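Local coordinates for AT-less polyketide synthase (Streptomyces platensis subsp. rosaceus, PDB 4QYR), which probably catalyses decarboxylative condensation to extend a polyketide chain, as one ketosynthase domain of the isomigrastatin synthase MgsE, at residues 39-44 with 64-69; 58-63 with 204-209; 71-76 with 601-606; 119-124 with 198-203; 224-229 with 344-349. All coordinates share one frame; numbering follows the deposited sequence.

Interaction 1: residues 39-44 with 64-69. With GOL (glycerol), chain B.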
# COMPACT_ATOMS: atom_id res chain seq x y z
N ALA A 39 21.52 21.44 -4.63
CA ALA A 39 22.93 21.47 -4.29
C ALA A 39 23.69 20.30 -4.93
O ALA A 39 23.25 19.72 -5.93
CB ALA A 39 23.10 21.45 -2.80
N ASP A 40 24.83 19.95 -4.35
CA ASP A 40 25.69 18.89 -4.87
C ASP A 40 25.46 17.57 -4.14
O ASP A 40 25.09 17.57 -2.97
CB ASP A 40 27.16 19.29 -4.74
CG ASP A 40 27.58 19.53 -3.30
OD1 ASP A 40 27.38 20.66 -2.78
OD2 ASP A 40 28.13 18.59 -2.68
N TYR A 41 25.69 16.46 -4.82
CA TYR A 41 25.65 15.16 -4.15
C TYR A 41 27.03 14.52 -4.23
O TYR A 41 27.67 14.59 -5.27
CB TYR A 41 24.58 14.26 -4.79
CG TYR A 41 24.24 13.04 -3.98
CD1 TYR A 41 23.38 13.12 -2.90
CD2 TYR A 41 24.79 11.80 -4.28
CE1 TYR A 41 23.08 12.00 -2.15
CE2 TYR A 41 24.49 10.68 -3.54
CZ TYR A 41 23.63 10.77 -2.48
OH TYR A 41 23.33 9.63 -1.75
N PRO A 42 27.50 13.90 -3.14
CA PRO A 42 26.84 13.68 -1.84
C PRO A 42 27.02 14.77 -0.80
O PRO A 42 26.09 15.01 -0.03
CB PRO A 42 27.52 12.40 -1.34
CG PRO A 42 28.90 12.47 -1.91
CD PRO A 42 28.74 13.12 -3.26
N GLY A 43 28.19 15.41 -0.74
CA GLY A 43 28.50 16.29 0.36
C GLY A 43 29.14 15.47 1.46
O GLY A 43 29.61 14.35 1.21
N ASP A 44 29.14 16.00 2.69
CA ASP A 44 29.80 15.38 3.83
C ASP A 44 29.08 14.13 4.35
O ASP A 44 29.50 13.51 5.33
CB ASP A 44 29.94 16.40 4.97
CG ASP A 44 28.60 16.73 5.63
OD1 ASP A 44 28.61 17.17 6.80
OD2 ASP A 44 27.55 16.55 4.98
N ALA A 64 21.56 17.12 -6.25
CA ALA A 64 20.33 16.74 -5.56
C ALA A 64 19.82 17.88 -4.70
O ALA A 64 20.59 18.74 -4.29
CB ALA A 64 20.55 15.49 -4.70
N GLY A 65 18.52 17.88 -4.46
CA GLY A 65 17.97 18.67 -3.39
C GLY A 65 18.18 17.84 -2.14
O GLY A 65 17.71 16.71 -2.07
N ARG A 66 18.91 18.38 -1.18
CA ARG A 66 19.21 17.66 0.06
C ARG A 66 18.62 18.32 1.29
O ARG A 66 18.49 19.54 1.38
CB ARG A 66 20.72 17.55 0.28
CG ARG A 66 21.42 16.60 -0.65
CD ARG A 66 22.82 16.33 -0.15
NE ARG A 66 23.82 17.29 -0.61
CZ ARG A 66 24.38 18.24 0.15
NH1 ARG A 66 25.29 19.05 -0.37
NH2 ARG A 66 24.03 18.37 1.42
N ILE A 67 18.28 17.47 2.25
CA ILE A 67 17.89 17.91 3.56
C ILE A 67 19.14 17.95 4.43
O ILE A 67 19.94 17.01 4.44
CB ILE A 67 16.85 16.95 4.16
CG1 ILE A 67 15.53 17.11 3.44
CG2 ILE A 67 16.68 17.16 5.66
CD1 ILE A 67 14.48 16.26 4.02
N GLU A 68 19.33 19.04 5.16
CA GLU A 68 20.47 19.06 6.06
C GLU A 68 20.14 18.31 7.35
O GLU A 68 19.03 18.46 7.90
CB GLU A 68 20.91 20.48 6.36
CG GLU A 68 22.36 20.72 6.00
CD GLU A 68 23.30 19.64 6.55
OE1 GLU A 68 23.14 19.26 7.74
OE2 GLU A 68 24.18 19.16 5.80
N GLY A 69 21.08 17.49 7.82
CA GLY A 69 20.94 16.84 9.11
C GLY A 69 20.15 15.55 9.05
O GLY A 69 19.32 15.26 9.91
C1 GOL B . 23.54 16.32 4.43
O1 GOL B . 23.44 15.77 3.13
C2 GOL B . 24.43 15.44 5.31
O2 GOL B . 25.36 16.24 6.01
C3 GOL B . 23.57 14.69 6.32
O3 GOL B . 23.14 15.61 7.30
O HOH W 1 27.65 20.84 0.41

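Interaction 2: residues 58-63 with 204-209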
# COMPACT_ATOMS: atom_id res chain seq x y z
N ALA A 58 30.77 6.67 -9.68
CA ALA A 58 29.52 6.43 -10.42
C ALA A 58 29.30 7.46 -11.53
O ALA A 58 29.98 8.48 -11.56
CB ALA A 58 28.35 6.43 -9.48
N ASP A 59 28.33 7.20 -12.41
CA ASP A 59 28.23 7.94 -13.66
C ASP A 59 27.37 9.22 -13.61
O ASP A 59 27.77 10.25 -14.15
CB ASP A 59 27.69 7.03 -14.76
CG ASP A 59 28.20 7.42 -16.15
OD1 ASP A 59 28.45 8.63 -16.37
OD2 ASP A 59 28.34 6.52 -17.01
N PHE A 60 26.21 9.14 -12.96
CA PHE A 60 25.20 10.21 -12.96
C PHE A 60 25.68 11.65 -12.69
O PHE A 60 26.68 11.84 -12.01
CB PHE A 60 24.13 9.85 -11.93
CG PHE A 60 24.62 9.86 -10.51
CD1 PHE A 60 24.21 10.85 -9.63
CD2 PHE A 60 25.51 8.90 -10.06
CE1 PHE A 60 24.66 10.86 -8.32
CE2 PHE A 60 25.97 8.91 -8.76
CZ PHE A 60 25.54 9.89 -7.89
N PRO A 61 24.95 12.66 -13.20
CA PRO A 61 25.15 14.08 -12.87
C PRO A 61 24.93 14.38 -11.40
O PRO A 61 23.85 14.14 -10.84
CB PRO A 61 24.10 14.80 -13.72
CG PRO A 61 23.10 13.79 -14.01
CD PRO A 61 23.88 12.52 -14.20
N LYS A 62 25.95 14.96 -10.79
CA LYS A 62 26.09 15.03 -9.35
C LYS A 62 25.27 16.09 -8.64
O LYS A 62 25.83 16.95 -7.97
CB LYS A 62 27.56 15.25 -9.02
CG LYS A 62 28.24 14.06 -8.41
CD LYS A 62 28.03 12.82 -9.24
CE LYS A 62 28.82 11.65 -8.67
NZ LYS A 62 29.17 10.67 -9.73
N PHE A 63 23.95 16.03 -8.75
CA PHE A 63 23.12 17.04 -8.09
C PHE A 63 22.00 16.42 -7.30
O PHE A 63 21.52 15.35 -7.63
CB PHE A 63 22.52 18.01 -9.09
CG PHE A 63 23.52 18.69 -9.97
CD1 PHE A 63 24.12 19.88 -9.58
CD2 PHE A 63 23.85 18.15 -11.22
CE1 PHE A 63 25.03 20.51 -10.39
CE2 PHE A 63 24.75 18.78 -12.03
CZ PHE A 63 25.35 19.97 -11.62
N LEU A 204 20.36 7.92 -0.14
CA LEU A 204 21.39 7.42 0.75
C LEU A 204 22.27 6.38 0.08
O LEU A 204 23.10 5.75 0.75
CB LEU A 204 20.76 6.84 2.01
CG LEU A 204 19.94 7.85 2.82
CD1 LEU A 204 19.31 7.20 4.04
CD2 LEU A 204 20.80 9.06 3.22
N SER A 205 22.11 6.19 -1.23
CA SER A 205 22.96 5.26 -1.97
C SER A 205 23.06 5.61 -3.45
O SER A 205 22.31 6.44 -3.96
CB SER A 205 22.46 3.83 -1.84
OG SER A 205 21.63 3.48 -2.96
N VAL A 206 23.99 4.95 -4.12
CA VAL A 206 24.27 5.18 -5.53
C VAL A 206 23.29 4.48 -6.47
O VAL A 206 22.96 5.01 -7.53
CB VAL A 206 25.67 4.68 -5.89
CG1 VAL A 206 26.04 5.12 -7.27
CG2 VAL A 206 26.66 5.21 -4.89
N ASP A 207 22.86 3.29 -6.07
CA ASP A 207 22.05 2.40 -6.89
C ASP A 207 21.03 3.09 -7.79
O ASP A 207 21.09 2.96 -9.01
CB ASP A 207 21.32 1.40 -5.99
CG ASP A 207 22.28 0.46 -5.27
OD1 ASP A 207 22.44 -0.70 -5.72
OD2 ASP A 207 22.86 0.90 -4.24
N THR A 208 20.09 3.83 -7.19
CA THR A 208 19.04 4.42 -7.99
C THR A 208 19.55 5.58 -8.84
O THR A 208 19.05 5.83 -9.93
CB THR A 208 17.87 4.89 -7.13
OG1 THR A 208 17.54 3.87 -6.19
CG2 THR A 208 16.65 5.18 -7.99
N PHE A 209 20.56 6.28 -8.34
CA PHE A 209 21.16 7.39 -9.08
C PHE A 209 21.68 6.90 -10.41
O PHE A 209 21.30 7.41 -11.47
CB PHE A 209 22.30 8.03 -8.28
CG PHE A 209 21.87 9.11 -7.34
CD1 PHE A 209 21.32 10.29 -7.83
CD2 PHE A 209 22.02 8.95 -5.97
CE1 PHE A 209 20.92 11.31 -6.95
CE2 PHE A 209 21.62 9.97 -5.07
CZ PHE A 209 21.07 11.14 -5.56

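Interaction 3: residues 71-76 with 601-606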
# COMPACT_ATOMS: atom_id res chain seq x y z
N ASP A 71 21.40 12.60 9.23
CA ASP A 71 21.94 11.62 10.15
C ASP A 71 21.53 11.93 11.58
O ASP A 71 21.94 11.23 12.52
CB ASP A 71 23.47 11.55 10.06
CG ASP A 71 24.14 12.90 10.21
OD1 ASP A 71 23.64 13.89 9.64
OD2 ASP A 71 25.19 12.97 10.89
N ARG A 72 20.71 12.97 11.76
CA ARG A 72 20.36 13.41 13.10
C ARG A 72 18.99 12.89 13.49
O ARG A 72 18.12 12.72 12.63
CB ARG A 72 20.41 14.94 13.19
CG ARG A 72 21.62 15.51 12.52
CD ARG A 72 22.84 15.32 13.41
NE ARG A 72 24.08 15.37 12.65
CZ ARG A 72 25.23 15.83 13.13
NH1 ARG A 72 26.32 15.82 12.37
NH2 ARG A 72 25.28 16.29 14.37
N PHE A 73 18.80 12.62 14.78
CA PHE A 73 17.60 11.94 15.28
C PHE A 73 17.58 11.93 16.79
O PHE A 73 18.62 11.75 17.42
CB PHE A 73 17.55 10.51 14.75
CG PHE A 73 16.36 9.71 15.21
CD1 PHE A 73 15.07 10.18 15.00
CD2 PHE A 73 16.53 8.47 15.82
CE1 PHE A 73 13.97 9.44 15.39
CE2 PHE A 73 15.43 7.72 16.23
CZ PHE A 73 14.14 8.22 16.01
N ASP A 74 16.40 12.11 17.38
CA ASP A 74 16.26 12.09 18.83
C ASP A 74 15.79 10.71 19.23
O ASP A 74 14.59 10.46 19.32
CB ASP A 74 15.27 13.15 19.29
CG ASP A 74 15.45 13.53 20.73
OD1 ASP A 74 16.17 12.82 21.46
OD2 ASP A 74 14.84 14.56 21.12
N ALA A 75 16.74 9.79 19.43
CA ALA A 75 16.39 8.39 19.65
C ALA A 75 15.88 8.18 21.07
O ALA A 75 15.08 7.28 21.31
CB ALA A 75 17.57 7.49 19.38
N ASP A 76 16.32 9.01 22.00
CA ASP A 76 15.79 8.93 23.36
C ASP A 76 14.35 9.35 23.45
O ASP A 76 13.60 8.86 24.29
CB ASP A 76 16.61 9.78 24.32
CG ASP A 76 18.04 9.40 24.29
OD1 ASP A 76 18.45 8.65 25.20
OD2 ASP A 76 18.72 9.83 23.34
N ASP A 601 21.23 14.40 17.77
CA ASP A 601 22.21 13.34 17.98
C ASP A 601 22.51 12.66 16.66
O ASP A 601 21.61 12.50 15.83
CB ASP A 601 21.72 12.33 19.02
CG ASP A 601 21.47 12.95 20.40
OD1 ASP A 601 22.32 13.76 20.89
OD2 ASP A 601 20.43 12.62 21.01
N ARG A 602 23.76 12.26 16.44
CA ARG A 602 24.14 11.61 15.18
C ARG A 602 24.01 10.08 15.22
O ARG A 602 24.64 9.41 16.03
CB ARG A 602 25.58 11.99 14.82
CG ARG A 602 26.08 11.27 13.59
CD ARG A 602 27.59 11.15 13.57
NE ARG A 602 28.12 10.24 12.55
CZ ARG A 602 28.00 10.42 11.23
NH1 ARG A 602 27.34 11.47 10.74
NH2 ARG A 602 28.54 9.54 10.40
N TYR A 603 23.20 9.53 14.32
CA TYR A 603 23.09 8.08 14.19
C TYR A 603 23.31 7.67 12.74
O TYR A 603 22.43 7.86 11.89
CB TYR A 603 21.73 7.57 14.69
CG TYR A 603 21.50 7.84 16.16
CD1 TYR A 603 21.89 6.91 17.12
CD2 TYR A 603 20.91 9.02 16.59
CE1 TYR A 603 21.69 7.14 18.46
CE2 TYR A 603 20.72 9.27 17.94
CZ TYR A 603 21.11 8.33 18.87
OH TYR A 603 20.92 8.57 20.22
N TRP A 604 24.49 7.14 12.47
CA TRP A 604 24.83 6.71 11.13
C TRP A 604 25.28 5.24 11.12
O TRP A 604 25.07 4.51 12.10
CB TRP A 604 25.90 7.62 10.53
CG TRP A 604 25.92 7.65 9.02
CD1 TRP A 604 26.94 7.26 8.20
CD2 TRP A 604 24.85 8.07 8.16
NE1 TRP A 604 26.58 7.42 6.88
CE2 TRP A 604 25.30 7.91 6.83
CE3 TRP A 604 23.55 8.55 8.39
CZ2 TRP A 604 24.50 8.23 5.74
CZ3 TRP A 604 22.76 8.87 7.30
CH2 TRP A 604 23.24 8.71 5.99
N VAL A 605 25.87 4.82 10.02
CA VAL A 605 26.33 3.46 9.85
C VAL A 605 27.39 3.11 10.89
O VAL A 605 28.36 3.85 11.06
CB VAL A 605 26.88 3.25 8.43
CG1 VAL A 605 27.47 1.85 8.26
CG2 VAL A 605 25.78 3.51 7.40
N PRO A 606 27.19 1.99 11.60
CA PRO A 606 28.12 1.52 12.63
C PRO A 606 29.44 1.00 12.06
O PRO A 606 29.54 0.72 10.87
CB PRO A 606 27.34 0.39 13.31
CG PRO A 606 26.40 -0.08 12.30
CD PRO A 606 26.00 1.13 11.51

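Interaction 4: residues 119-124 with 198-203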
# COMPACT_ATOMS: atom_id res chain seq x y z
N VAL A 119 -2.94 5.46 9.34
CA VAL A 119 -1.63 5.99 9.03
C VAL A 119 -1.20 5.46 7.67
O VAL A 119 -1.04 4.26 7.50
CB VAL A 119 -0.60 5.58 10.07
CG1 VAL A 119 0.79 5.98 9.60
CG2 VAL A 119 -0.95 6.17 11.45
N TYR A 120 -1.02 6.37 6.72
CA TYR A 120 -0.70 6.02 5.33
C TYR A 120 0.50 6.82 4.89
O TYR A 120 0.40 8.03 4.72
CB TYR A 120 -1.88 6.29 4.42
CG TYR A 120 -3.19 5.79 4.97
CD1 TYR A 120 -3.75 4.60 4.52
CD2 TYR A 120 -3.87 6.51 5.93
CE1 TYR A 120 -4.96 4.16 5.02
CE2 TYR A 120 -5.07 6.08 6.44
CZ TYR A 120 -5.62 4.91 5.99
OH TYR A 120 -6.83 4.50 6.53
N PHE A 121 1.63 6.18 4.72
CA PHE A 121 2.86 6.93 4.53
C PHE A 121 3.60 6.43 3.28
O PHE A 121 3.84 5.24 3.12
CB PHE A 121 3.73 6.80 5.77
CG PHE A 121 4.56 7.99 6.05
CD1 PHE A 121 4.19 8.88 7.05
CD2 PHE A 121 5.72 8.23 5.34
CE1 PHE A 121 4.96 10.01 7.32
CE2 PHE A 121 6.50 9.36 5.61
CZ PHE A 121 6.12 10.25 6.60
N GLY A 122 3.94 7.35 2.39
CA GLY A 122 4.54 6.95 1.13
C GLY A 122 6.04 6.88 1.27
O GLY A 122 6.64 7.73 1.93
N VAL A 123 6.64 5.87 0.65
CA VAL A 123 8.08 5.61 0.75
C VAL A 123 8.46 4.64 -0.35
O VAL A 123 7.69 3.72 -0.65
CB VAL A 123 8.43 5.03 2.14
CG1 VAL A 123 7.55 3.84 2.43
CG2 VAL A 123 9.88 4.63 2.20
N SER A 124 9.62 4.82 -0.98
CA SER A 124 9.99 3.96 -2.11
C SER A 124 11.32 3.22 -1.98
O SER A 124 11.40 2.05 -2.32
CB SER A 124 10.01 4.76 -3.40
OG SER A 124 8.69 5.20 -3.72
N GLY A 198 1.42 10.86 4.82
CA GLY A 198 2.75 11.42 4.73
C GLY A 198 3.56 10.80 3.60
O GLY A 198 3.12 9.85 2.92
N GLY A 199 4.75 11.34 3.40
CA GLY A 199 5.69 10.73 2.48
C GLY A 199 7.11 11.08 2.86
O GLY A 199 7.35 12.10 3.53
N VAL A 200 8.05 10.25 2.45
CA VAL A 200 9.45 10.54 2.70
C VAL A 200 10.32 9.98 1.60
O VAL A 200 9.99 8.99 0.97
CB VAL A 200 9.91 10.01 4.10
CG1 VAL A 200 9.69 8.53 4.22
CG2 VAL A 200 11.36 10.34 4.37
N ASN A 201 11.41 10.66 1.32
CA ASN A 201 12.36 10.21 0.33
C ASN A 201 13.71 10.71 0.74
O ASN A 201 13.85 11.90 1.03
CB ASN A 201 12.00 10.71 -1.05
CG ASN A 201 12.92 10.19 -2.11
OD1 ASN A 201 12.94 8.99 -2.37
ND2 ASN A 201 13.69 11.08 -2.72
N LEU A 202 14.68 9.80 0.80
CA LEU A 202 16.04 10.16 1.14
C LEU A 202 17.03 9.45 0.22
O LEU A 202 16.87 8.27 -0.09
CB LEU A 202 16.34 9.83 2.60
CG LEU A 202 15.60 10.67 3.64
CD1 LEU A 202 15.94 10.23 5.05
CD2 LEU A 202 16.00 12.09 3.45
N LEU A 203 18.04 10.19 -0.21
CA LEU A 203 19.01 9.68 -1.17
C LEU A 203 20.29 9.21 -0.45
O LEU A 203 21.19 10.01 -0.18
CB LEU A 203 19.33 10.77 -2.19
CG LEU A 203 18.10 11.57 -2.63
CD1 LEU A 203 18.52 12.86 -3.30
CD2 LEU A 203 17.28 10.75 -3.58
O HOH W 2 11.61 6.63 -0.69

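Interaction 5: residues 224-229 with 344-349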
# COMPACT_ATOMS: atom_id res chain seq x y z
N CYS A 224 15.26 20.69 -12.51
CA CYS A 224 13.96 20.38 -13.08
C CYS A 224 13.44 21.58 -13.81
O CYS A 224 12.71 22.38 -13.24
CB CYS A 224 12.94 19.99 -12.01
SG CYS A 224 13.13 18.34 -11.38
N LYS A 225 13.81 21.71 -15.08
CA LYS A 225 13.39 22.88 -15.83
C LYS A 225 12.01 22.63 -16.41
O LYS A 225 11.83 22.59 -17.62
CB LYS A 225 14.41 23.21 -16.91
CG LYS A 225 15.77 23.58 -16.35
CD LYS A 225 16.80 23.77 -17.45
CE LYS A 225 17.10 22.45 -18.14
NZ LYS A 225 18.20 21.72 -17.47
N THR A 226 11.04 22.45 -15.51
CA THR A 226 9.65 22.22 -15.88
C THR A 226 9.08 23.34 -16.74
O THR A 226 9.27 24.52 -16.43
CB THR A 226 8.76 22.09 -14.63
OG1 THR A 226 9.33 21.13 -13.74
CG2 THR A 226 7.35 21.67 -15.01
N PHE A 227 8.39 22.94 -17.80
CA PHE A 227 7.74 23.80 -18.80
C PHE A 227 8.74 24.49 -19.73
O PHE A 227 8.34 25.07 -20.73
CB PHE A 227 6.86 24.86 -18.14
CG PHE A 227 5.88 24.30 -17.17
CD1 PHE A 227 5.74 24.86 -15.90
CD2 PHE A 227 5.09 23.21 -17.51
CE1 PHE A 227 4.82 24.35 -14.98
CE2 PHE A 227 4.17 22.69 -16.60
CZ PHE A 227 4.04 23.27 -15.33
N SER A 228 10.03 24.41 -19.42
CA SER A 228 11.02 25.08 -20.25
C SER A 228 11.14 24.42 -21.61
O SER A 228 10.66 23.31 -21.82
CB SER A 228 12.39 25.07 -19.58
OG SER A 228 13.11 23.92 -19.98
N ALA A 229 11.78 25.11 -22.54
CA ALA A 229 12.00 24.57 -23.87
C ALA A 229 13.18 23.61 -23.86
O ALA A 229 13.29 22.71 -24.70
CB ALA A 229 12.23 25.69 -24.87
N LEU A 344 -0.61 27.91 -13.56
CA LEU A 344 0.04 26.61 -13.63
C LEU A 344 1.45 26.66 -13.06
O LEU A 344 2.15 27.66 -13.22
CB LEU A 344 0.07 26.15 -15.09
CG LEU A 344 0.72 24.81 -15.33
CD1 LEU A 344 -0.24 23.73 -14.91
CD2 LEU A 344 1.01 24.72 -16.78
N GLY A 345 1.86 25.60 -12.38
CA GLY A 345 3.17 25.61 -11.76
C GLY A 345 3.71 24.30 -11.22
O GLY A 345 3.09 23.24 -11.35
N SER A 346 4.88 24.38 -10.59
CA SER A 346 5.55 23.19 -10.09
C SER A 346 6.70 23.48 -9.14
O SER A 346 7.69 24.12 -9.51
CB SER A 346 6.08 22.36 -11.25
OG SER A 346 6.67 21.18 -10.75
N VAL A 347 6.59 22.97 -7.93
CA VAL A 347 7.58 23.20 -6.90
C VAL A 347 8.90 22.50 -7.23
O VAL A 347 9.97 22.90 -6.74
CB VAL A 347 7.05 22.73 -5.55
CG1 VAL A 347 7.08 21.20 -5.48
CG2 VAL A 347 7.84 23.39 -4.42
N LYS A 348 8.84 21.47 -8.08
CA LYS A 348 10.05 20.80 -8.56
C LYS A 348 11.13 21.73 -9.17
O LYS A 348 12.29 21.36 -9.23
CB LYS A 348 9.69 19.73 -9.58
CG LYS A 348 8.64 18.80 -9.11
CD LYS A 348 8.89 17.40 -9.58
CE LYS A 348 8.16 16.39 -8.69
NZ LYS A 348 6.68 16.42 -8.84
N THR A 349 10.75 22.91 -9.63
CA THR A 349 11.73 23.83 -10.19
C THR A 349 12.51 24.48 -9.06
O THR A 349 13.61 25.01 -9.26
CB THR A 349 11.06 24.91 -11.03
OG1 THR A 349 10.18 25.67 -10.19
CG2 THR A 349 10.25 24.28 -12.14

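Interaction 1: residues 39-44 with 64-69
The flat guanidinium of Arg66 has a backbone oxygen over one face and another at its edge. Pro42 O, 3.3 Å above the plane toward the rim, only packs there; Asp40 O lies at the edge, almost exactly in plane, and takes the bonds. The ring of Tyr41 has Pro42 CB over the centre of one face, while Ala64 CB comes to 4.1 Å from Tyr41 CD1.

Arg66 NE donates to Asp40 O at 2.7 Å and Arg66 NH1 to the same atom at 3.0 Å, a side-on, two-nitrogen grip on one carbonyl that fixes the rotation of the guanidinium. A bend at chi3 (-87°) turns its NE edge to the strand. Asp40 CB points away, but with CG between the backbone N and carbonyl carbon (chi1 61°) its carboxylate swings back, leaving OD1 in a long salt bridge of 3.6 Å with Arg66 NH1. The two planes lie 69° apart, and a water bridges the pair. Arginine suits this place because one group can serve both the carbonyl and the carboxylate of Asp40. Its NH2 also bonds weakly to a glycerol, probably from the crystallisation liquor. Tyr41 OH bonds to Leu203 O. Ala39 and Ala64 exchange two backbone hydrogen bonds, making the hydrogen-bonded pair of a short two-stranded antiparallel sheet that belongs to the N-terminal part of the ketosynthase.

Interaction 2: residues 58-63 with 204-209
Phe60 and Phe209 make the dense centre of this contact. The CB of Phe209 sits 3.5 Å from the centroid of the Phe60 ring, almost on its normal, in a CH-pi contact over the face. The two rings are nearly parallel (18°) but slid apart, with centroids separated by 4.5 Å, so they barely overlap; Phe60 CE1 approaches Phe209 CD1 at 3.4 Å. The opposite face of Phe60 carries Lys62 CD, so a broad, flat residue is held between an aliphatic chain and the N-terminal part of helix 207-214. This helix follows strand 194-201 in the thiolase-type fold of the ketosynthase, and the loop 58-63 lies against it. Phe209 in turn meets the ring of Tyr41 and makes a cation-pi contact with Arg236.

Toward Ala58 the packing is thinner. Its small CB touches only one branch of Val206, CG1, at 3.5 Å, and the same methyl is 4.1 Å from Phe60 CE2. At the other end Phe63, partly exposed, brings just its carbonyl O to 4.1 Å from Phe209 CE1. No hydrogen bond joins the segments.

Interaction 3: residues 71-76 with 601-606
Backbone pairing brings Asp71-Phe73 alongside Asp601-Tyr603: Tyr603 N donates to Asp71 O at 2.8 Å in a nearly straight bond (171°), and Phe73 N reaches Asp601 O at 3.0 Å. Between these bonds Arg72 and Arg602 form a non-hydrogen-bonded antiparallel pair, their side chains on one face of the small sheet.

Charged groups form a network among Asp71, Arg72 and Arg602. Asp71 OD2 makes a salt bridge with Arg602 NH1 at 2.6 Å, though the hydrogen bond within it is weakly angled; the guanidinium plane is turned 68° from the carboxylate. Arg602 is extended from CG to NE, which carries NH1 there. The same carboxylate receives weak hydrogen bonds from Arg72 NE, within a salt bridge, so one aspartate gathers two arginines. Arg72 also lays a face of its guanidinium over Arg602 CB.

Packing contacts complete the join. Asp71 CB rests 3.4 Å from Trp604 CE3. Phe73 O lies at the edge of the Tyr603 ring, and the small Ala75 puts CB 3.7 Å from Tyr603 CZ. A C-terminal segment Arg-Tyr-Trp folding back onto the ketosynthase is consistent with the docking of a post-AT-type linker, as in modular polyketide synthases.

Interaction 4: residues 119-124 with 198-203
The ring of Phe121 lies flat over the backbone of Gly198 and Gly199. Gly198 CA sits 3.8 Å from its centroid, 17° off the normal, in a CH-pi contact, and Phe121 CE2 comes to 3.3 Å from Gly199 C. Glycine suits position 198 because a CB there would collide with the ring. At the ring's edge stands Val200, whose CG1 is 3.6 Å from Phe121 CE2. Val200 CG1 lies between backbone N and carbonyl carbon (chi1 58°), which turns this methyl to Phe121 and, more loosely, to Val123 CB.

Three backbone bonds lock the parallel register: Gly198 N to Tyr120 O at 3.0 Å, Gly122 N to Gly198 O at 2.7 Å and Val200 N to Gly122 O at 2.9 Å. Past the pairing, Ser124 N donates to a water that also approaches Asn201 OD1.

Tyr120 and His186 meet ring to ring and share a hydrogen bond. Leu152 of helix 149-160 packs on Phe121, Val123 and Val200, with Ala95 and Val99 of helix 90-106 also on Phe121. Within the main mixed sheet, strand 117-122 is flanked by 166-169 and 194-201, and 194-201 has antiparallel 239-247 on its other side.

Interaction 5: residues 224-229 with 344-349
Apolar packing begins with Phe227, whose ring tip meets Leu344: Phe227 CZ is 3.7 Å from Leu344 CG and the same from Leu344 CD2. Phe227 CE1 lies 3.8 Å from Gly345 CA, a contact at the edge of the ring, so the aromatic slots against a strand thinned by glycine. One face of this ring carries Thr226 CG2. Thr349 turns its methyl CG2 to Thr226 CB, 3.6 Å away, the two side chains running about at right angles.

Carbonyl oxygens also take part in the packing, without any hydrogen bond between the segments. Cys224 CB lies against Lys348 O, and Thr349 CA makes a CA-H...O contact with Cys224 O at 3.5 Å.

Hydrogen bonds shape each segment separately. A type II turn from Lys225 to Ser228 places Phe227 at positive phi (72°), and Ser228 uses both N and OG on Lys225 O. Thr349 OG1 donates to Ser346 O at 3.0 Å, and Ser346 OG weakly caps Lys348 N; small hydroxyl residues suit such turns. Lys348 and Thr349 begin the Lys-Thr-Asn-Ile-Gly-His motif of ketosynthases, and Lys348 NZ bonds to His306 O, while Thr226 OG1 bonds to Gly307 O.

The contact thus joins the loop before strand 239-247 to strand 342-345 and helix 348-351, with helix 313-331 packing on Phe227 and Leu344 through Val318.

Overall arrangement
Interactions 1, 2 and 4 form one connected patch. Tyr41 of interaction 1 links all three: its N bonds probably to Lys62 O (3.2 Å), its ring meets Phe209, and its OH bonds probably to Leu203 O (2.7 Å). The centres of interactions 1 and 2 are about 12 Å apart. Segment 71-76 of interaction 3 follows just after 64-69, and interaction 3 touches interaction 2 through Trp604 and Leu204; one glycerol, probably from the crystallisation liquor, bonds weakly to Arg66 and also to Asp71. Interaction 5 stands apart, its centre about 35 Å from that of interaction 3, yet it shares the main sheet with interaction 4 and includes the start of the conserved ketosynthase motif.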